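PDB 5THE: piwi domain-containing protein from Vanderwaltozyma polyspora, which probably binds RNA as a budding yeast Argonaute, here as its C-terminal lobe with the Piwi domain. Local coordinates for residues 340-345 with 384-389; 435-440 with 452-457. All coordinates share one frame; numbering follows the deposited sequence.

Contact 1: residues 340-345 with 384-389; sequences MYFRDG and TCIATV
Arg343 N donates to Ile386 O at 2.7 Å across two parallel strands. Phe342 CA adds a weak CA-H...O contact to the same Ile386 O at 3.2 Å. The same pattern runs along both strands: Tyr341 N bonds to Thr384 O, Ile386 N to Tyr341 O, and Thr388 N to Arg343 O. On one side of the sheet, Phe342 and Ile386 lie alongside each other, with Phe342 CD1 3.9 Å from Ile386 CB. Thr388 CG2 lies at the edge of the Phe342 ring, near its plane. On the other side, Cys385 SG meets Tyr341 CD2 at 3.7 Å, obliquely to the ring. Helix 351-373 packs against Cys385 and Ala387 there.

The polar end lies at Asp344. Thr388 OG1 sits between its own backbone N and carbonyl carbon (chi1 56°), which turns the hydroxyl to Asp344. It donates to Asp344 OD2 at 3.1 Å from above the carboxylate plane. Lys390 forms a salt bridge with Asp344 OD1, close to the carboxylates of Asp272 and Asp496. Arg343 NH1 donates to Asp344 O at 2.7 Å and also to Gly345 O at 3.0 Å; both acceptors lie near the guanidinium plane. Its NH2 bonds to Glu311 O and forms a salt bridge with Glu358. In this RNase H-like fold, mostly apolar packing along the middle of the strands thus gives way to charged groups at their C-terminal end, where Lys390 probably helps to balance the gathered carboxylates.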
loop_
_atom_site.group_PDB
_atom_site.type_symbol
_atom_site.label_atom_id
_atom_site.label_comp_id
_atom_site.label_asym_id
_atom_site.label_seq_id
_atom_site.Cartn_x
_atom_site.Cartn_y
_atom_site.Cartn_z
ATOM N N MET A 340 15.815 2.722 1.499
ATOM C CA MET A 340 14.950 3.516 2.367
ATOM C C MET A 340 13.929 2.576 2.991
ATOM O O MET A 340 13.132 1.967 2.271
ATOM C CB MET A 340 14.257 4.617 1.565
ATOM C CG MET A 340 13.359 5.528 2.360
ATOM S SD MET A 340 14.215 7.042 2.819
ATOM C CE MET A 340 14.856 7.548 1.218
ATOM N N TYR A 341 13.949 2.464 4.323
ATOM C CA TYR A 341 13.192 1.447 5.052
ATOM C C TYR A 341 12.127 2.108 5.930
ATOM O O TYR A 341 12.437 2.688 6.977
ATOM C CB TYR A 341 14.152 0.597 5.878
ATOM C CG TYR A 341 13.486 -0.419 6.767
ATOM C CD1 TYR A 341 12.581 -1.334 6.248
ATOM C CD2 TYR A 341 13.777 -0.477 8.128
ATOM C CE1 TYR A 341 11.964 -2.279 7.070
ATOM C CE2 TYR A 341 13.175 -1.412 8.956
ATOM C CZ TYR A 341 12.277 -2.317 8.420
ATOM O OH TYR A 341 11.682 -3.258 9.231
ATOM N N PHE A 342 10.869 2.024 5.501
ATOM C CA PHE A 342 9.763 2.601 6.265
ATOM C C PHE A 342 9.191 1.531 7.175
ATOM O O PHE A 342 8.762 0.479 6.700
ATOM C CB PHE A 342 8.659 3.140 5.361
ATOM C CG PHE A 342 8.989 4.451 4.739
ATOM C CD1 PHE A 342 8.669 5.640 5.383
ATOM C CD2 PHE A 342 9.615 4.500 3.514
ATOM C CE1 PHE A 342 8.971 6.858 4.806
ATOM C CE2 PHE A 342 9.919 5.726 2.929
ATOM C CZ PHE A 342 9.598 6.900 3.586
ATOM N N ARG A 343 9.175 1.799 8.473
ATOM C CA ARG A 343 8.735 0.811 9.447
ATOM C C ARG A 343 7.446 1.286 10.107
ATOM O O ARG A 343 7.425 2.339 10.752
ATOM C CB ARG A 343 9.813 0.566 10.499
ATOM C CG ARG A 343 9.347 -0.328 11.619
ATOM C CD ARG A 343 8.940 -1.700 11.133
ATOM N NE ARG A 343 9.258 -2.666 12.172
ATOM C CZ ARG A 343 8.397 -3.045 13.105
ATOM N NH1 ARG A 343 7.163 -2.563 13.085
ATOM N NH2 ARG A 343 8.761 -3.911 14.040
ATOM N N ASP A 344 6.379 0.508 9.950
ATOM C CA ASP A 344 5.087 0.831 10.544
ATOM C C ASP A 344 4.755 -0.187 11.626
ATOM O O ASP A 344 5.292 -1.298 11.659
ATOM C CB ASP A 344 3.973 0.840 9.485
ATOM C CG ASP A 344 2.704 1.468 9.994
ATOM O OD1 ASP A 344 1.603 1.043 9.603
ATOM O OD2 ASP A 344 2.813 2.407 10.806
ATOM N N GLY A 345 3.822 0.183 12.491
ATOM C CA GLY A 345 3.338 -0.762 13.470
ATOM C C GLY A 345 4.371 -0.937 14.557
ATOM O O GLY A 345 4.790 -2.069 14.844
ATOM N N THR A 384 18.539 4.157 5.141
ATOM C CA THR A 384 17.822 5.122 5.966
ATOM C C THR A 384 16.586 4.414 6.496
ATOM O O THR A 384 15.870 3.763 5.727
ATOM C CB THR A 384 17.423 6.377 5.178
ATOM O OG1 THR A 384 18.593 7.069 4.720
ATOM C CG2 THR A 384 16.595 7.325 6.078
ATOM N N CYS A 385 16.333 4.528 7.794
ATOM C CA CYS A 385 15.128 3.964 8.391
ATOM C C CYS A 385 14.202 5.072 8.896
ATOM O O CYS A 385 14.630 5.975 9.628
ATOM C CB CYS A 385 15.481 3.001 9.529
ATOM S SG CYS A 385 14.035 2.444 10.450
ATOM N N ILE A 386 12.927 4.991 8.522
ATOM C CA ILE A 386 11.923 5.929 9.004
ATOM C C ILE A 386 10.764 5.153 9.605
ATOM O O ILE A 386 10.177 4.286 8.947
ATOM C CB ILE A 386 11.412 6.865 7.895
ATOM C CG1 ILE A 386 12.572 7.693 7.341
ATOM C CG2 ILE A 386 10.296 7.772 8.454
ATOM C CD1 ILE A 386 12.157 8.665 6.250
ATOM N N ALA A 387 10.425 5.470 10.846
ATOM C CA ALA A 387 9.288 4.851 11.504
ATOM C C ALA A 387 8.094 5.792 11.438
ATOM O O ALA A 387 8.239 7.011 11.567
ATOM C CB ALA A 387 9.626 4.500 12.957
ATOM N N THR A 388 6.917 5.217 11.240
ATOM C CA THR A 388 5.671 5.962 11.173
ATOM C C THR A 388 4.729 5.510 12.277
ATOM O O THR A 388 4.590 4.307 12.540
ATOM C CB THR A 388 4.989 5.778 9.806
ATOM O OG1 THR A 388 4.785 4.380 9.557
ATOM C CG2 THR A 388 5.871 6.366 8.692
ATOM N N VAL A 389 4.091 6.478 12.929
ATOM C CA VAL A 389 3.005 6.218 13.871
ATOM C C VAL A 389 1.824 7.044 13.383
ATOM O O VAL A 389 1.846 8.280 13.468
ATOM C CB VAL A 389 3.381 6.583 15.317
ATOM C CG1 VAL A 389 2.182 6.431 16.248
ATOM C CG2 VAL A 389 4.558 5.732 15.801
#

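Contact 2: residues 435-440 with 452-457; sequences FDFFIQ and CHYWCL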
loop_
_atom_site.group_PDB
_atom_site.type_symbol
_atom_site.label_atom_id
_atom_site.label_comp_id
_atom_site.label_asym_id
_atom_site.label_seq_id
_atom_site.Cartn_x
_atom_site.Cartn_y
_atom_site.Cartn_z
ATOM N N PHE A 435 14.945 12.786 15.771
ATOM C CA PHE A 435 14.714 13.268 14.415
ATOM C C PHE A 435 13.280 12.913 14.020
ATOM O O PHE A 435 13.027 11.974 13.270
ATOM C CB PHE A 435 15.762 12.638 13.478
ATOM C CG PHE A 435 15.897 13.317 12.134
ATOM C CD1 PHE A 435 15.032 14.321 11.746
ATOM C CD2 PHE A 435 16.908 12.936 11.259
ATOM C CE1 PHE A 435 15.166 14.925 10.514
ATOM C CE2 PHE A 435 17.050 13.544 10.026
ATOM C CZ PHE A 435 16.176 14.535 9.653
ATOM N N ASP A 436 12.321 13.678 14.541
ATOM C CA ASP A 436 10.923 13.400 14.248
ATOM C C ASP A 436 10.221 14.627 13.670
ATOM O O ASP A 436 10.679 15.770 13.793
ATOM C CB ASP A 436 10.176 12.870 15.489
ATOM C CG ASP A 436 9.942 13.945 16.550
ATOM O OD1 ASP A 436 10.861 14.737 16.832
ATOM O OD2 ASP A 436 8.829 13.987 17.112
ATOM N N PHE A 437 9.114 14.361 12.985
ATOM C CA PHE A 437 8.308 15.418 12.390
ATOM C C PHE A 437 6.922 14.853 12.125
ATOM O O PHE A 437 6.737 13.640 12.011
ATOM C CB PHE A 437 8.943 15.983 11.108
ATOM C CG PHE A 437 9.338 14.946 10.103
ATOM C CD1 PHE A 437 8.413 14.445 9.201
ATOM C CD2 PHE A 437 10.643 14.486 10.045
ATOM C CE1 PHE A 437 8.775 13.496 8.272
ATOM C CE2 PHE A 437 11.019 13.527 9.111
ATOM C CZ PHE A 437 10.081 13.028 8.224
ATOM N N PHE A 438 5.944 15.748 12.081
ATOM C CA PHE A 438 4.587 15.399 11.693
ATOM C C PHE A 438 4.346 15.885 10.276
ATOM O O PHE A 438 4.802 16.970 9.902
ATOM C CB PHE A 438 3.541 16.051 12.602
ATOM C CG PHE A 438 3.542 15.559 14.016
ATOM C CD1 PHE A 438 4.415 16.097 14.951
ATOM C CD2 PHE A 438 2.622 14.600 14.427
ATOM C CE1 PHE A 438 4.400 15.669 16.260
ATOM C CE2 PHE A 438 2.593 14.168 15.745
ATOM C CZ PHE A 438 3.478 14.702 16.664
ATOM N N ILE A 439 3.613 15.098 9.495
ATOM C CA ILE A 439 3.064 15.589 8.232
ATOM C C ILE A 439 1.616 15.135 8.149
ATOM O O ILE A 439 1.308 13.964 8.384
ATOM C CB ILE A 439 3.841 15.111 6.990
ATOM C CG1 ILE A 439 5.333 15.427 7.096
ATOM C CG2 ILE A 439 3.295 15.793 5.761
ATOM C CD1 ILE A 439 6.175 14.925 5.891
ATOM N N GLN A 440 0.728 16.060 7.849
ATOM C CA GLN A 440 -0.654 15.723 7.538
ATOM C C GLN A 440 -0.736 15.840 6.027
ATOM O O GLN A 440 -0.851 16.937 5.491
ATOM C CB GLN A 440 -1.629 16.647 8.266
ATOM C CG GLN A 440 -3.080 16.295 8.091
ATOM C CD GLN A 440 -3.932 16.907 9.189
ATOM O OE1 GLN A 440 -3.466 17.070 10.322
ATOM N NE2 GLN A 440 -5.167 17.271 8.858
ATOM N N CYS A 452 0.429 12.160 10.423
ATOM C CA CYS A 452 1.337 11.042 10.628
ATOM C C CYS A 452 2.561 11.538 11.384
ATOM O O CYS A 452 3.091 12.618 11.093
ATOM C CB CYS A 452 1.763 10.407 9.307
ATOM S SG CYS A 452 2.791 8.923 9.543
ATOM N N HIS A 453 2.975 10.766 12.384
ATOM C CA HIS A 453 4.179 11.059 13.158
ATOM C C HIS A 453 5.324 10.189 12.637
ATOM O O HIS A 453 5.241 8.957 12.675
ATOM C CB HIS A 453 3.934 10.817 14.654
ATOM C CG HIS A 453 4.922 11.514 15.543
ATOM N ND1 HIS A 453 4.813 11.531 16.915
ATOM C CD2 HIS A 453 6.042 12.218 15.244
ATOM C CE1 HIS A 453 5.822 12.218 17.427
ATOM N NE2 HIS A 453 6.584 12.642 16.435
ATOM N N TYR A 454 6.374 10.834 12.130
ATOM C CA TYR A 454 7.509 10.167 11.523
ATOM C C TYR A 454 8.729 10.305 12.416
ATOM O O TYR A 454 8.952 11.361 13.017
ATOM C CB TYR A 454 7.872 10.770 10.167
ATOM C CG TYR A 454 6.837 10.714 9.084
ATOM C CD1 TYR A 454 5.851 11.695 8.981
ATOM C CD2 TYR A 454 6.879 9.716 8.118
ATOM C CE1 TYR A 454 4.918 11.657 7.956
ATOM C CE2 TYR A 454 5.951 9.666 7.096
ATOM C CZ TYR A 454 4.978 10.642 7.009
ATOM O OH TYR A 454 4.051 10.596 5.974
ATOM N N TRP A 455 9.549 9.264 12.447
ATOM C CA TRP A 455 10.862 9.341 13.066
ATOM C C TRP A 455 11.898 8.793 12.100
ATOM O O TRP A 455 11.753 7.675 11.609
ATOM C CB TRP A 455 10.905 8.552 14.375
ATOM C CG TRP A 455 9.813 8.904 15.356
ATOM C CD1 TRP A 455 8.460 8.656 15.229
ATOM C CD2 TRP A 455 9.985 9.521 16.624
ATOM N NE1 TRP A 455 7.787 9.100 16.345
ATOM C CE2 TRP A 455 8.701 9.630 17.221
ATOM C CE3 TRP A 455 11.099 9.991 17.325
ATOM C CZ2 TRP A 455 8.507 10.200 18.475
ATOM C CZ3 TRP A 455 10.901 10.559 18.579
ATOM C CH2 TRP A 455 9.613 10.658 19.140
ATOM N N CYS A 456 12.943 9.566 11.830
ATOM C CA CYS A 456 14.130 8.981 11.226
ATOM C C CYS A 456 14.925 8.312 12.345
ATOM O O CYS A 456 15.478 8.995 13.214
ATOM C CB CYS A 456 14.968 10.028 10.505
ATOM S SG CYS A 456 16.459 9.281 9.755
ATOM N N LEU A 457 14.961 6.980 12.340
ATOM C CA LEU A 457 15.651 6.216 13.371
ATOM C C LEU A 457 17.091 5.897 12.998
ATOM O O LEU A 457 17.905 5.602 13.885
ATOM C CB LEU A 457 14.907 4.903 13.634
ATOM C CG LEU A 457 13.432 4.962 14.061
ATOM C CD1 LEU A 457 12.903 3.561 14.376
ATOM C CD2 LEU A 457 13.265 5.865 15.258
HETATM O O HOH W 1 15.553 9.817 15.778
HETATM O O HOH W 2 1.962 12.283 6.152
#
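His453 NE2 donates to Asp436 OD2 at 2.7 Å. The bond is nearly straight, at 166°. It lies in the imidazole plane and uses the anti lone pair of the carboxylate. The Phe438 ring stacks face to face on the same imidazole, with centroids 3.9 Å apart and planes at 19°. Trp455 NE1 lies over the opposite face, so the histidine is sandwiched between two aromatic side chains. With an alanine in its place, Asp436 OD2 is likely to lose its imidazole donor, and a gap would probably open between Phe438 and Trp455.

Asp436 also packs through its CB, which sits 3.5 Å from Trp455 CE3 over the indole face. Its CG lies between the backbone N and the carbonyl carbon (chi1 71°), and this brings the carboxylate to His453. Arg8 forms a salt bridge to Asp436 OD1, and Ser431 N bonds to the same oxygen. These two second-shell groups hold OD1, which probably fixes the turn of the carboxylate toward His453.

The other side of the sheet is mostly apolar. Tyr454 CB lies over a face of the Phe437 ring, 3.4 Å from Phe437 CE1. The two rings run near parallel but are slid apart and barely overlap. Tyr454 CE1 also packs on Ile439 CB at 3.7 Å. A water links Tyr454 OH to Ile439 O. Phe435 CD2 meets Cys456 CB, and helix 465-475 lies against this side.

Paired backbone bonds hold the strands, as at Phe437 and Tyr454, where Tyr454 N reaches Phe437 O at 2.8 Å. The alternating hydrogen-bonded and non-hydrogen-bonded pairs are those of antiparallel strands, and the short connection between them makes a beta hairpin of the Piwi domain.

The two contacts share one sheet. Strands 383-389 and 452-459 are neighbours in it, so 384-389 pairs with 340-345 on one flank and with 452-457 on the other. Ala387 N probably bonds to Trp455 O at 2.7 Å, and Val389 N probably bonds to His453 O. Thr388 CG2 packs on Tyr454 CD2. Contact 1 is parallel and belongs to a beta-alpha-beta unit. It is the more deeply set, and its charged groups gather at one end. Contact 2 is an antiparallel hairpin farther from the chain's centre. It is also largely buried, although His453 and Trp455 are partly exposed, and it relies much more on aromatic rings. Helix 465-475 touches both contacts.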